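Ascorbate-specific PTS system EIIA component (Streptococcus pyogenes serotype M1, PDB 2OQT) probably serves as the enzyme IIA component of a phosphoenolpyruvate-dependent sugar phosphotransferase system, relaying phosphoryl groups during ascorbate uptake. Local coordinates at residues I14-S19 and K140-M145; E25-A30 and A43-I48; Q32-S37 and L101-A106; Y58-P63 and V90-G95; A122-D127 and E131-C136. All blocks are in the same frame, centred on the assembly; numbering follows the deposited sequence.

Contact 1 (I14-S19 and K140-M145)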
# COMPACT_ATOMS: atom_id res chain seq x y z
N ILE A 14 -5.70 2.11 -7.50
CA ILE A 14 -4.47 1.72 -8.14
C ILE A 14 -3.89 2.92 -8.90
O ILE A 14 -4.62 3.64 -9.59
CB ILE A 14 -4.69 0.47 -9.01
CG1 ILE A 14 -5.60 -0.53 -8.25
CG2 ILE A 14 -3.32 -0.15 -9.45
CD1 ILE A 14 -5.33 -2.01 -8.46
N ARG A 15 -2.60 3.18 -8.68
CA ARG A 15 -1.82 4.09 -9.51
C ARG A 15 -0.58 3.39 -9.97
O ARG A 15 0.01 2.56 -9.28
CB ARG A 15 -1.39 5.36 -8.80
CG ARG A 15 -2.51 6.15 -8.20
CD ARG A 15 -3.41 6.88 -9.17
NE ARG A 15 -4.47 7.51 -8.40
CZ ARG A 15 -5.62 6.92 -8.08
NH1 ARG A 15 -5.89 5.69 -8.50
NH2 ARG A 15 -6.51 7.59 -7.36
N LEU A 16 -0.18 3.77 -11.17
CA LEU A 16 0.79 3.00 -11.92
C LEU A 16 1.92 3.90 -12.38
O LEU A 16 1.67 4.93 -13.02
CB LEU A 16 0.07 2.30 -13.08
CG LEU A 16 -0.41 0.91 -12.66
CD1 LEU A 16 -1.45 0.41 -13.62
CD2 LEU A 16 0.80 -0.04 -12.61
N GLY A 17 3.14 3.51 -12.02
CA GLY A 17 4.36 4.12 -12.54
C GLY A 17 4.46 5.57 -12.15
O GLY A 17 4.61 6.44 -12.99
N LEU A 18 4.37 5.84 -10.86
CA LEU A 18 4.58 7.19 -10.36
C LEU A 18 6.07 7.36 -10.04
O LEU A 18 6.83 6.41 -10.11
CB LEU A 18 3.69 7.47 -9.15
CG LEU A 18 2.21 7.13 -9.19
CD1 LEU A 18 1.72 7.17 -7.75
CD2 LEU A 18 1.40 8.07 -10.05
N SER A 19 6.48 8.57 -9.67
CA SER A 19 7.90 8.85 -9.42
C SER A 19 8.08 9.58 -8.09
O SER A 19 7.39 10.56 -7.81
CB SER A 19 8.53 9.71 -10.55
OG SER A 19 7.86 9.60 -11.82
N LYS A 140 -6.50 -2.99 -14.41
CA LYS A 140 -7.05 -4.29 -14.83
C LYS A 140 -6.10 -5.45 -14.50
O LYS A 140 -6.48 -6.39 -13.80
CB LYS A 140 -7.43 -4.30 -16.32
CG LYS A 140 -7.89 -5.70 -16.83
CD LYS A 140 -8.17 -5.79 -18.36
CE LYS A 140 -6.99 -5.21 -19.21
NZ LYS A 140 -7.42 -4.69 -20.56
N GLU A 141 -4.85 -5.38 -14.96
CA GLU A 141 -3.92 -6.48 -14.67
C GLU A 141 -3.39 -6.52 -13.26
O GLU A 141 -3.06 -7.60 -12.77
CB GLU A 141 -2.79 -6.63 -15.69
CG GLU A 141 -2.26 -5.38 -16.30
CD GLU A 141 -1.87 -5.62 -17.75
OE1 GLU A 141 -0.70 -5.38 -18.14
OE2 GLU A 141 -2.78 -6.08 -18.49
N VAL A 142 -3.33 -5.38 -12.59
CA VAL A 142 -3.07 -5.39 -11.16
C VAL A 142 -4.18 -6.21 -10.48
O VAL A 142 -3.90 -7.16 -9.77
CB VAL A 142 -2.94 -3.99 -10.54
CG1 VAL A 142 -2.84 -4.08 -9.03
CG2 VAL A 142 -1.71 -3.26 -11.10
N LEU A 143 -5.43 -5.87 -10.77
CA LEU A 143 -6.56 -6.61 -10.21
C LEU A 143 -6.52 -8.10 -10.60
O LEU A 143 -6.97 -8.96 -9.85
CB LEU A 143 -7.90 -5.97 -10.60
CG LEU A 143 -8.57 -4.77 -9.87
CD1 LEU A 143 -8.35 -4.72 -8.33
CD2 LEU A 143 -8.21 -3.44 -10.48
N GLU A 144 -5.98 -8.40 -11.78
CA GLU A 144 -5.91 -9.79 -12.22
C GLU A 144 -4.86 -10.56 -11.43
O GLU A 144 -5.06 -11.73 -11.09
CB GLU A 144 -5.73 -9.90 -13.73
CG GLU A 144 -7.09 -10.04 -14.46
CD GLU A 144 -7.12 -9.32 -15.81
OE1 GLU A 144 -6.06 -8.80 -16.23
OE2 GLU A 144 -8.20 -9.27 -16.46
N MSE A 145 -3.76 -9.88 -11.11
CA MSE A 145 -2.78 -10.42 -10.18
C MSE A 145 -3.39 -10.66 -8.82
O MSE A 145 -3.11 -11.70 -8.22
CB MSE A 145 -1.58 -9.51 -10.05
CG MSE A 145 -0.82 -9.38 -11.33
SE MSE A 145 0.92 -8.63 -11.01
CE MSE A 145 1.55 -9.91 -9.63

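Contact 2 (E25-A30 and A43-I48)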
# COMPACT_ATOMS: atom_id res chain seq x y z
N GLU A 25 8.03 11.36 -0.16
CA GLU A 25 7.32 11.57 -1.46
C GLU A 25 6.46 10.37 -1.80
O GLU A 25 5.32 10.50 -2.23
CB GLU A 25 8.31 11.77 -2.63
CG GLU A 25 8.44 13.18 -3.26
CD GLU A 25 9.67 14.02 -2.76
OE1 GLU A 25 10.64 14.21 -3.55
OE2 GLU A 25 9.66 14.52 -1.60
N ALA A 26 7.01 9.18 -1.57
CA ALA A 26 6.37 7.92 -1.99
C ALA A 26 5.18 7.57 -1.11
O ALA A 26 4.16 7.04 -1.56
CB ALA A 26 7.37 6.82 -1.96
N VAL A 27 5.32 7.89 0.16
CA VAL A 27 4.24 7.71 1.09
C VAL A 27 3.09 8.67 0.75
O VAL A 27 1.95 8.25 0.71
CB VAL A 27 4.77 7.80 2.54
CG1 VAL A 27 3.68 8.07 3.53
CG2 VAL A 27 5.45 6.53 2.86
N ARG A 28 3.40 9.94 0.53
CA ARG A 28 2.39 10.90 0.11
C ARG A 28 1.61 10.35 -1.09
O ARG A 28 0.38 10.34 -1.10
CB ARG A 28 3.05 12.23 -0.24
CG ARG A 28 2.14 13.31 -0.78
CD ARG A 28 2.92 14.61 -0.94
NE ARG A 28 2.89 15.41 0.29
CZ ARG A 28 3.91 16.15 0.74
NH1 ARG A 28 5.06 16.18 0.06
NH2 ARG A 28 3.78 16.83 1.87
N LEU A 29 2.35 9.89 -2.10
CA LEU A 29 1.74 9.40 -3.35
C LEU A 29 0.93 8.16 -3.08
O LEU A 29 -0.02 7.86 -3.80
CB LEU A 29 2.81 9.12 -4.43
CG LEU A 29 3.60 10.29 -5.09
CD1 LEU A 29 4.78 9.71 -5.86
CD2 LEU A 29 2.72 11.22 -6.01
N ALA A 30 1.29 7.41 -2.04
CA ALA A 30 0.67 6.13 -1.81
C ALA A 30 -0.65 6.32 -1.06
O ALA A 30 -1.57 5.50 -1.17
CB ALA A 30 1.61 5.21 -1.06
N ALA A 43 -4.60 14.06 7.39
CA ALA A 43 -4.05 13.83 8.71
C ALA A 43 -3.54 12.37 8.83
O ALA A 43 -2.78 12.04 9.76
CB ALA A 43 -5.07 14.14 9.76
N TYR A 44 -3.98 11.51 7.91
CA TYR A 44 -3.52 10.13 7.82
C TYR A 44 -2.12 10.07 7.25
O TYR A 44 -1.29 9.41 7.79
CB TYR A 44 -4.49 9.20 7.04
CG TYR A 44 -4.19 7.73 7.27
CD1 TYR A 44 -4.03 7.22 8.58
CD2 TYR A 44 -4.03 6.83 6.20
CE1 TYR A 44 -3.75 5.85 8.79
CE2 TYR A 44 -3.72 5.46 6.42
CZ TYR A 44 -3.60 4.99 7.70
OH TYR A 44 -3.31 3.67 7.94
N TYR A 45 -1.86 10.76 6.16
CA TYR A 45 -0.48 10.89 5.71
C TYR A 45 0.42 11.37 6.90
O TYR A 45 1.30 10.66 7.33
CB TYR A 45 -0.44 11.82 4.49
CG TYR A 45 0.92 12.44 4.21
CD1 TYR A 45 1.97 11.69 3.67
CD2 TYR A 45 1.15 13.78 4.51
CE1 TYR A 45 3.25 12.27 3.42
CE2 TYR A 45 2.43 14.36 4.27
CZ TYR A 45 3.47 13.60 3.72
OH TYR A 45 4.69 14.19 3.50
N ASP A 46 0.15 12.53 7.47
CA ASP A 46 0.83 12.97 8.68
C ASP A 46 1.06 11.89 9.73
O ASP A 46 2.16 11.75 10.27
CB ASP A 46 0.06 14.15 9.28
CG ASP A 46 -0.06 15.29 8.30
OD1 ASP A 46 -1.07 16.02 8.28
OD2 ASP A 46 0.86 15.41 7.50
N ALA A 47 0.03 11.10 10.00
CA ALA A 47 0.17 10.09 11.01
C ALA A 47 1.14 8.99 10.50
O ALA A 47 1.85 8.37 11.27
CB ALA A 47 -1.20 9.56 11.42
N ILE A 48 1.28 8.80 9.21
CA ILE A 48 2.23 7.78 8.78
C ILE A 48 3.68 8.28 8.97
O ILE A 48 4.56 7.54 9.43
CB ILE A 48 1.87 7.26 7.38
CG1 ILE A 48 0.51 6.50 7.49
CG2 ILE A 48 2.97 6.37 6.82
CD1 ILE A 48 -0.09 5.88 6.22

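Contact 3 (Q32-S37 and L101-A106)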
# COMPACT_ATOMS: atom_id res chain seq x y z
N GLN A 32 -2.40 9.31 -1.28
CA GLN A 32 -3.23 10.18 -2.10
C GLN A 32 -4.47 9.49 -2.64
O GLN A 32 -5.58 9.93 -2.37
CB GLN A 32 -2.39 10.80 -3.23
CG GLN A 32 -3.11 11.84 -4.04
CD GLN A 32 -3.88 12.78 -3.16
OE1 GLN A 32 -3.30 13.52 -2.35
NE2 GLN A 32 -5.22 12.75 -3.29
N PRO A 33 -4.32 8.36 -3.34
CA PRO A 33 -5.53 7.75 -3.93
C PRO A 33 -6.66 7.46 -2.92
O PRO A 33 -7.78 7.08 -3.34
CB PRO A 33 -5.02 6.42 -4.50
CG PRO A 33 -3.60 6.65 -4.74
CD PRO A 33 -3.12 7.57 -3.63
N LEU A 34 -6.38 7.63 -1.62
CA LEU A 34 -7.32 7.30 -0.56
C LEU A 34 -7.93 8.54 0.01
O LEU A 34 -8.92 8.52 0.73
CB LEU A 34 -6.60 6.56 0.53
CG LEU A 34 -6.91 5.07 0.60
CD1 LEU A 34 -7.17 4.46 -0.75
CD2 LEU A 34 -5.85 4.33 1.42
N ILE A 35 -7.25 9.63 -0.27
CA ILE A 35 -7.78 10.94 -0.05
C ILE A 35 -8.67 11.27 -1.25
O ILE A 35 -9.77 11.65 -1.07
CB ILE A 35 -6.65 11.97 0.16
CG1 ILE A 35 -6.01 11.71 1.53
CG2 ILE A 35 -7.25 13.40 0.06
CD1 ILE A 35 -4.55 12.12 1.68
N ASP A 36 -8.18 11.06 -2.47
CA ASP A 36 -9.04 11.04 -3.67
C ASP A 36 -10.40 10.34 -3.49
O ASP A 36 -11.41 10.85 -3.98
CB ASP A 36 -8.33 10.44 -4.90
CG ASP A 36 -7.11 11.30 -5.37
OD1 ASP A 36 -7.07 12.55 -5.14
OD2 ASP A 36 -6.19 10.70 -5.99
N SER A 37 -10.46 9.18 -2.83
CA SER A 37 -11.70 8.44 -2.76
C SER A 37 -12.47 8.79 -1.48
O SER A 37 -13.48 8.15 -1.13
CB SER A 37 -11.41 6.95 -2.87
OG SER A 37 -10.63 6.46 -1.77
N LEU A 101 4.15 0.25 -3.02
CA LEU A 101 3.46 0.62 -1.77
C LEU A 101 1.98 0.26 -1.80
O LEU A 101 1.19 0.80 -2.61
CB LEU A 101 3.64 2.11 -1.49
CG LEU A 101 5.13 2.50 -1.31
CD1 LEU A 101 5.78 2.88 -2.65
CD2 LEU A 101 5.29 3.60 -0.26
N LEU A 102 1.64 -0.68 -0.91
CA LEU A 102 0.27 -1.02 -0.56
C LEU A 102 -0.18 -0.41 0.78
O LEU A 102 -0.15 -1.06 1.82
CB LEU A 102 0.09 -2.53 -0.52
CG LEU A 102 -1.21 -2.98 -1.16
CD1 LEU A 102 -1.03 -4.35 -1.79
CD2 LEU A 102 -2.33 -2.98 -0.17
N THR A 103 -0.61 0.83 0.73
CA THR A 103 -1.33 1.48 1.80
C THR A 103 -2.56 0.77 2.32
O THR A 103 -3.41 0.30 1.57
CB THR A 103 -1.74 2.83 1.32
OG1 THR A 103 -0.56 3.39 0.76
CG2 THR A 103 -2.26 3.71 2.46
N LEU A 104 -2.65 0.78 3.63
CA LEU A 104 -3.71 0.11 4.33
C LEU A 104 -4.34 1.10 5.29
O LEU A 104 -3.62 1.73 6.04
CB LEU A 104 -3.06 -1.00 5.15
CG LEU A 104 -3.85 -1.82 6.14
CD1 LEU A 104 -2.80 -2.65 6.85
CD2 LEU A 104 -4.51 -1.00 7.13
N ALA A 105 -5.66 1.25 5.27
CA ALA A 105 -6.32 2.08 6.29
C ALA A 105 -7.44 1.35 7.00
O ALA A 105 -8.27 0.66 6.37
CB ALA A 105 -6.82 3.43 5.71
N ALA A 106 -7.48 1.53 8.30
CA ALA A 106 -8.48 0.83 9.08
C ALA A 106 -8.97 1.65 10.23
O ALA A 106 -8.19 2.38 10.86
CB ALA A 106 -7.92 -0.53 9.59

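Contact 4 (Y58-P63 and V90-G95)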
# COMPACT_ATOMS: atom_id res chain seq x y z
N TYR A 58 8.51 0.41 9.94
CA TYR A 58 7.99 -0.90 10.36
C TYR A 58 7.13 -1.61 9.31
O TYR A 58 7.03 -2.82 9.32
CB TYR A 58 7.20 -0.77 11.69
CG TYR A 58 6.13 0.28 11.65
CD1 TYR A 58 4.80 -0.06 11.39
CD2 TYR A 58 6.44 1.63 11.87
CE1 TYR A 58 3.80 0.93 11.35
CE2 TYR A 58 5.47 2.62 11.82
CZ TYR A 58 4.15 2.27 11.55
OH TYR A 58 3.18 3.26 11.52
N TYR A 59 6.49 -0.88 8.41
CA TYR A 59 5.58 -1.51 7.45
C TYR A 59 6.27 -1.97 6.17
O TYR A 59 5.62 -2.38 5.22
CB TYR A 59 4.43 -0.55 7.12
CG TYR A 59 4.96 0.81 6.88
CD1 TYR A 59 4.96 1.74 7.90
CD2 TYR A 59 5.53 1.15 5.66
CE1 TYR A 59 5.48 2.99 7.72
CE2 TYR A 59 6.06 2.40 5.46
CZ TYR A 59 6.03 3.32 6.50
OH TYR A 59 6.56 4.57 6.35
N VAL A 60 7.58 -1.89 6.13
CA VAL A 60 8.34 -2.40 4.98
C VAL A 60 8.72 -3.88 5.22
O VAL A 60 9.82 -4.18 5.61
CB VAL A 60 9.60 -1.58 4.73
CG1 VAL A 60 10.07 -1.85 3.36
CG2 VAL A 60 9.32 -0.09 4.91
N LEU A 61 7.79 -4.79 4.99
CA LEU A 61 7.91 -6.17 5.43
C LEU A 61 8.66 -7.09 4.51
O LEU A 61 9.38 -7.96 5.00
CB LEU A 61 6.53 -6.79 5.72
CG LEU A 61 5.67 -6.27 6.88
CD1 LEU A 61 6.44 -5.61 8.01
CD2 LEU A 61 4.64 -5.31 6.37
N MSE A 62 8.51 -6.93 3.20
CA MSE A 62 9.25 -7.77 2.25
C MSE A 62 9.92 -6.99 1.12
O MSE A 62 9.49 -5.88 0.80
CB MSE A 62 8.40 -8.94 1.75
CG MSE A 62 6.97 -8.61 1.35
SE MSE A 62 5.65 -10.03 1.74
CE MSE A 62 6.45 -11.54 0.73
N PRO A 63 10.99 -7.56 0.51
CA PRO A 63 11.80 -6.90 -0.51
C PRO A 63 10.96 -6.18 -1.53
O PRO A 63 10.09 -6.76 -2.15
CB PRO A 63 12.54 -8.06 -1.17
CG PRO A 63 12.75 -9.03 -0.06
CD PRO A 63 11.51 -8.92 0.81
N VAL A 90 12.60 3.48 -4.18
CA VAL A 90 12.84 4.57 -3.28
C VAL A 90 13.45 3.92 -2.02
O VAL A 90 13.16 2.76 -1.74
CB VAL A 90 11.51 5.41 -3.09
CG1 VAL A 90 10.65 4.92 -1.89
CG2 VAL A 90 11.80 6.90 -3.03
N THR A 91 14.32 4.63 -1.32
CA THR A 91 15.03 4.09 -0.17
C THR A 91 14.48 4.63 1.15
O THR A 91 14.48 5.83 1.41
CB THR A 91 16.55 4.37 -0.25
OG1 THR A 91 17.04 4.05 -1.56
CG2 THR A 91 17.30 3.47 0.74
N PHE A 92 13.98 3.71 1.98
CA PHE A 92 13.42 4.08 3.28
C PHE A 92 14.55 4.28 4.32
O PHE A 92 15.70 3.90 4.08
CB PHE A 92 12.36 3.06 3.70
CG PHE A 92 10.97 3.40 3.22
CD1 PHE A 92 10.00 3.87 4.12
CD2 PHE A 92 10.62 3.29 1.86
CE1 PHE A 92 8.69 4.23 3.67
CE2 PHE A 92 9.36 3.66 1.40
CZ PHE A 92 8.38 4.12 2.31
N SER A 93 14.24 4.91 5.44
CA SER A 93 15.26 5.32 6.42
C SER A 93 16.02 4.18 7.12
O SER A 93 16.94 4.46 7.89
CB SER A 93 14.67 6.27 7.48
OG SER A 93 13.73 5.60 8.32
N ASP A 94 15.65 2.92 6.87
CA ASP A 94 16.40 1.76 7.37
C ASP A 94 17.30 1.20 6.28
O ASP A 94 17.91 0.17 6.47
CB ASP A 94 15.48 0.64 7.89
CG ASP A 94 14.58 -0.01 6.77
OD1 ASP A 94 14.47 0.52 5.62
OD2 ASP A 94 13.92 -1.05 7.08
N GLY A 95 17.36 1.85 5.13
CA GLY A 95 18.16 1.32 4.06
C GLY A 95 17.45 0.40 3.10
O GLY A 95 18.06 -0.01 2.12

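Contact 5 (A122-D127 and E131-C136)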
# COMPACT_ATOMS: atom_id res chain seq x y z
N ALA A 122 0.05 -12.70 0.48
CA ALA A 122 -0.32 -13.61 -0.60
C ALA A 122 0.01 -13.04 -1.98
O ALA A 122 0.52 -13.76 -2.85
CB ALA A 122 -1.78 -13.97 -0.51
N LEU A 123 -0.28 -11.76 -2.17
CA LEU A 123 0.02 -11.08 -3.45
C LEU A 123 1.51 -11.08 -3.73
O LEU A 123 1.95 -11.24 -4.87
CB LEU A 123 -0.49 -9.64 -3.45
CG LEU A 123 -0.24 -8.80 -4.71
CD1 LEU A 123 -1.06 -9.28 -5.91
CD2 LEU A 123 -0.55 -7.34 -4.42
N PHE A 124 2.29 -10.88 -2.67
CA PHE A 124 3.72 -10.72 -2.86
C PHE A 124 4.45 -12.05 -2.84
O PHE A 124 5.58 -12.13 -3.30
CB PHE A 124 4.29 -9.72 -1.85
CG PHE A 124 3.79 -8.31 -2.07
CD1 PHE A 124 4.27 -7.54 -3.13
CD2 PHE A 124 2.82 -7.76 -1.22
CE1 PHE A 124 3.81 -6.25 -3.34
CE2 PHE A 124 2.35 -6.47 -1.41
CZ PHE A 124 2.83 -5.71 -2.47
N GLU A 125 3.77 -13.09 -2.33
CA GLU A 125 4.25 -14.47 -2.36
C GLU A 125 4.05 -15.13 -3.74
O GLU A 125 4.31 -16.33 -3.91
CB GLU A 125 3.54 -15.29 -1.28
CG GLU A 125 4.08 -15.04 0.13
CD GLU A 125 3.75 -16.17 1.12
OE1 GLU A 125 2.93 -17.06 0.77
OE2 GLU A 125 4.33 -16.16 2.25
N LEU A 126 3.57 -14.35 -4.71
CA LEU A 126 3.48 -14.82 -6.09
C LEU A 126 4.82 -14.68 -6.81
O LEU A 126 5.46 -13.61 -6.78
CB LEU A 126 2.45 -14.03 -6.88
CG LEU A 126 0.94 -14.11 -6.71
CD1 LEU A 126 0.36 -13.20 -7.78
CD2 LEU A 126 0.38 -15.53 -6.83
N ASP A 127 5.20 -15.76 -7.48
CA ASP A 127 6.32 -15.78 -8.43
C ASP A 127 6.56 -14.42 -9.11
O ASP A 127 5.68 -13.88 -9.75
CB ASP A 127 6.10 -16.89 -9.48
CG ASP A 127 6.12 -18.31 -8.85
OD1 ASP A 127 5.03 -18.91 -8.59
OD2 ASP A 127 7.24 -18.81 -8.58
N GLU A 131 8.22 -6.97 -9.75
CA GLU A 131 8.58 -6.67 -11.13
C GLU A 131 7.38 -6.90 -12.04
O GLU A 131 7.07 -6.06 -12.87
CB GLU A 131 9.76 -7.55 -11.55
CG GLU A 131 10.57 -8.07 -10.35
CD GLU A 131 9.78 -9.11 -9.54
OE1 GLU A 131 8.65 -9.44 -9.99
OE2 GLU A 131 10.27 -9.58 -8.49
N ARG A 132 6.69 -8.02 -11.87
CA ARG A 132 5.41 -8.18 -12.54
C ARG A 132 4.50 -6.96 -12.31
O ARG A 132 3.90 -6.43 -13.26
CB ARG A 132 4.72 -9.44 -12.06
CG ARG A 132 5.06 -10.71 -12.82
CD ARG A 132 3.83 -11.60 -12.87
NE ARG A 132 3.75 -12.56 -11.76
CZ ARG A 132 2.65 -13.25 -11.45
NH1 ARG A 132 1.53 -13.08 -12.14
NH2 ARG A 132 2.68 -14.13 -10.44
N LEU A 133 4.40 -6.53 -11.05
CA LEU A 133 3.58 -5.40 -10.61
C LEU A 133 4.07 -4.10 -11.21
O LEU A 133 3.27 -3.26 -11.63
CB LEU A 133 3.58 -5.31 -9.06
CG LEU A 133 2.44 -5.66 -8.08
CD1 LEU A 133 1.14 -6.17 -8.68
CD2 LEU A 133 2.91 -6.58 -6.97
N VAL A 134 5.39 -3.94 -11.27
CA VAL A 134 6.02 -2.73 -11.85
C VAL A 134 5.76 -2.60 -13.36
O VAL A 134 5.55 -1.51 -13.87
CB VAL A 134 7.54 -2.58 -11.45
CG1 VAL A 134 8.32 -1.69 -12.41
CG2 VAL A 134 7.66 -2.01 -10.06
N ALA A 135 5.72 -3.75 -14.05
CA ALA A 135 5.47 -3.84 -15.49
C ALA A 135 3.98 -3.89 -15.89
O ALA A 135 3.64 -3.99 -17.09
CB ALA A 135 6.20 -5.05 -16.05
N CYS A 136 3.10 -3.87 -14.89
CA CYS A 136 1.66 -3.74 -15.10
C CYS A 136 1.32 -2.45 -15.84
O CYS A 136 1.79 -1.37 -15.50
CB CYS A 136 0.91 -3.81 -13.78
SG CYS A 136 0.32 -5.45 -13.33

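Contact 1 (I14-S19 and K140-M145)
Ile14 and Val142 make most of this contact, their side chains sliding past one another in opposite directions, and both branches of each take part. The tip of Ile14 makes the closest approach: CD1 comes to 3.3 Å from Val142 CG1, a tight distance for two methyl groups, and lies 3.7 Å from Val142 CB. The other branch of Ile14 also takes part. With CG2 anti to the backbone N and CG1 beside it (chi1 -42°), CG2 is held where it lies 3.9 Å from Val142 CG2, so the valine is met along both of its methyls. Leu143, one residue further along the helix, closes over the same tip, its CD2 standing 3.8 Å from Ile14 CD1. At the other end of the strand Leu16 adds a looser touch, CD2 to Val142 CG2 at 4.4 Å. No hydrogen bond crosses between the segments; apolar branches carry the whole contact. Ile14 and Leu143 also share Leu8 of helix 4-10, while Val142 reaches Leu83 on the neighbouring strand 80-86. The axes of strand 14-16 and helix 140-145 pass 9.6 Å apart at 119°, steeply across rather than along one another. This is the layered packing of an alpha/beta fold, with helix 139-149 laid over a face of the mixed sheet where strand 14-18 runs parallel to strand 80-86.

Contact 2 (E25-A30 and A43-I48)
Val27, Tyr45 and Ile48 supply the apolar part of this helix pair. Val27 CG1 fits between the two residues of the second helix, 3.8 Å from Ile48 CG2 and 4.0 Å from Tyr45 CD1. It comes to the tyrosine at the ring edge, near the ring plane, and does not cover a face. All three CB atoms are directed at the partner helix, and Tyr45 has its ring carried across the gap by CG set anti to the backbone N.

The second kind of contact joins Arg28 to the same ring. Near its root, Arg28 CB lies 3.7 Å from Tyr45 CE1. Further out the chain bends at chi3 (-88°) and turns the guanidinium back toward the phenol, whose OH sits over one face of the group, offset toward its rim. The two planes are inclined by 39°, so they do not stack. Arg28 NH2 is 3.2 Å from Tyr45 OH, but the angle is too poor for a hydrogen bond. Arg28 was deposited in two conformers, and this placement describes one of them.

The segment axes approach to 9.9 Å at 145°, an antiparallel packing of helix 23-36 on helix 42-55. Val27 also touches Phe92, and the hydroxyl of the neighbouring Tyr44 is hydrogen-bonded to both Leu104 O and Ala70 N. The chemistry implies a buried apolar seam that gives way, at the exposed arginine, to a polar margin held by packing without a directed bond.

Contact 3 (Q32-S37 and L101-A106)
Leu34 reaches from its helix toward Thr103 and Ala105 of segment 101-106. The CB bond of Leu34 already aims at that segment, though CB itself is still 5.5 Å from Thr103 CG2 and makes no contact there. From it CG swings to a chi1 of -107°, away from the staggered positions, and remains 5.2 Å from that same methyl. The branches then part. CD1 turns off from the strand and touches neither residue, whereas CD2 does the work: it lies 3.8 Å from Thr103 CG2 and 4.5 Å from Ala105 CB, the second a marginal approach. Leucine and threonine slide past each other in opposite directions and meet methyl to methyl.

In the fold this is a helix lying on a sheet. Strand 97-105 is paired antiparallel with 80-86 and 89-91 and parallel with 64-66. It is interrupted near Thr103, yet the CB bonds of Thr103 and Ala105 still aim at helix 23-36, while that of Leu104 between them points away, and its side chain packs on helix 111-124.

Thr103 presents its methyl because CG2 stands anti to the backbone N, which leaves OG1 beside that N (chi1 -49°); the hydroxyl makes a weak hydrogen bond with Ala30 O. On the helix side the last turn is weakly bonded. Gln32 O accepts from both Ile35 N, at 2.7 Å, and Asp36 N, at 2.8 Å, while Ser37 N makes a weak bond to Pro33 O. Leu34 also meets Ala82 of strand 80-86 and Ser13.

Contact 4 (Y58-P63 and V90-G95)
Tyr59 OH is hydrogen-bonded to Thr52 OG1 of helix 42-55, and the same oxygen lies 3.4 Å from Phe92 CE1, at the edge of the phenyl ring and near its plane. The phenol therefore keeps a polar partner although the residue is buried and its neighbour here is a hydrocarbon ring. Tyr59 and Phe92 cross almost squarely, with planes at 85° and centroids 6.0 Å apart; their nearest carbons are Tyr59 CE2 and Phe92 CE1, at 3.7 Å. Tyr59 holds CG between its backbone N and carbonyl carbon (chi1 45°), which brings the far end of the ring to Phe92. Val60 comes from another direction: its CG2 sits over one face of the phenyl, 4.1 Å from Phe92 CD1. Phe92 itself begins a type I beta turn closed by the bond from Gly95 N to Phe92 O, 2.8 Å long. The turn belongs to a beta hairpin, connecting antiparallel strands 89-91 and 97-105, and packs on the loop before strand 64-66. Lys96 NZ ties in that loop by hydrogen-bonding to Val60 O. Phe92 is inserted among Trp23 and Val27 of helix 23-36 and Val98 and Leu101 of strand 97-105, and Tyr59 leans on Ile48 of helix 42-55.

Contact 5 (A122-D127 and E131-C136)
Arg132 turns the side of its guanidinium to Asp127 and holds that residue's carbonyl oxygen with two nitrogens at once. The two bonds, Arg132 NE to Asp127 O and Arg132 NH2 to Asp127 O, are both 3.1 Å long, and the oxygen lies in the guanidinium plane, at its edge. They meet the carbonyl differently: NE is almost in line with C=O (171°), whereas NH2 lies in the carbonyl plane on a lone pair (142°). Two bonds to one atom fix the rotation of the guanidinium, and the bends at chi2 and chi3 (-92°) fold the arginine chain back to reach it. The Leu126 side chain crosses that of Arg132 at about a right angle, its CB oblique to the guanidinium at 3.6 Å and its CD1 at 3.7 Å from Arg132 NH2. The charged carboxylate of Asp127 stays apart, so the grip is on the backbone and is no salt bridge between the two side chains. Arg132 NH1 makes a long, weak ion pair with Glu148 of helix 139-149.

Deeper in, Leu133 and Phe124 also cross at about a right angle. Leu133 CD2 comes to Phe124 CE1 at 3.8 Å, obliquely to the ring, and touches Leu123 CD2 more loosely at 4.4 Å. Leu123 CD2 in turn stands over one face of the Phe124 ring, toward its rim.

Arg132 thus holds the connection between helix 111-124 and its own helix, 129-134. Leu123 and Phe124 rest on Leu102 of strand 97-105, and helix 139-149 also packs here, with Met145 against Leu133 and Val142 against Cys136.

In the fold
Contacts 3 and 4 are the buried ones; contacts 1, 2 and 5 are partly buried, and contacts 2 and 5 reach an exposed residue. Helix 23-36 serves both contact 2 and contact 3, packing on helix 42-55 with one part and on strand 97-105 with another. Contact 4 meets contact 2 through Phe92 and Val27. Across the chain's centre from contact 2, contact 5 joins contact 1, where Met145 touches Leu133. Only contact 5 has hydrogen bonds between its segments, made by a partly exposed arginine; contacts 1 and 3 are purely aliphatic packing, contact 2 adds an arginine beside a tyrosine, and contact 4 sets a tyrosine and a valine against a phenylalanine ring.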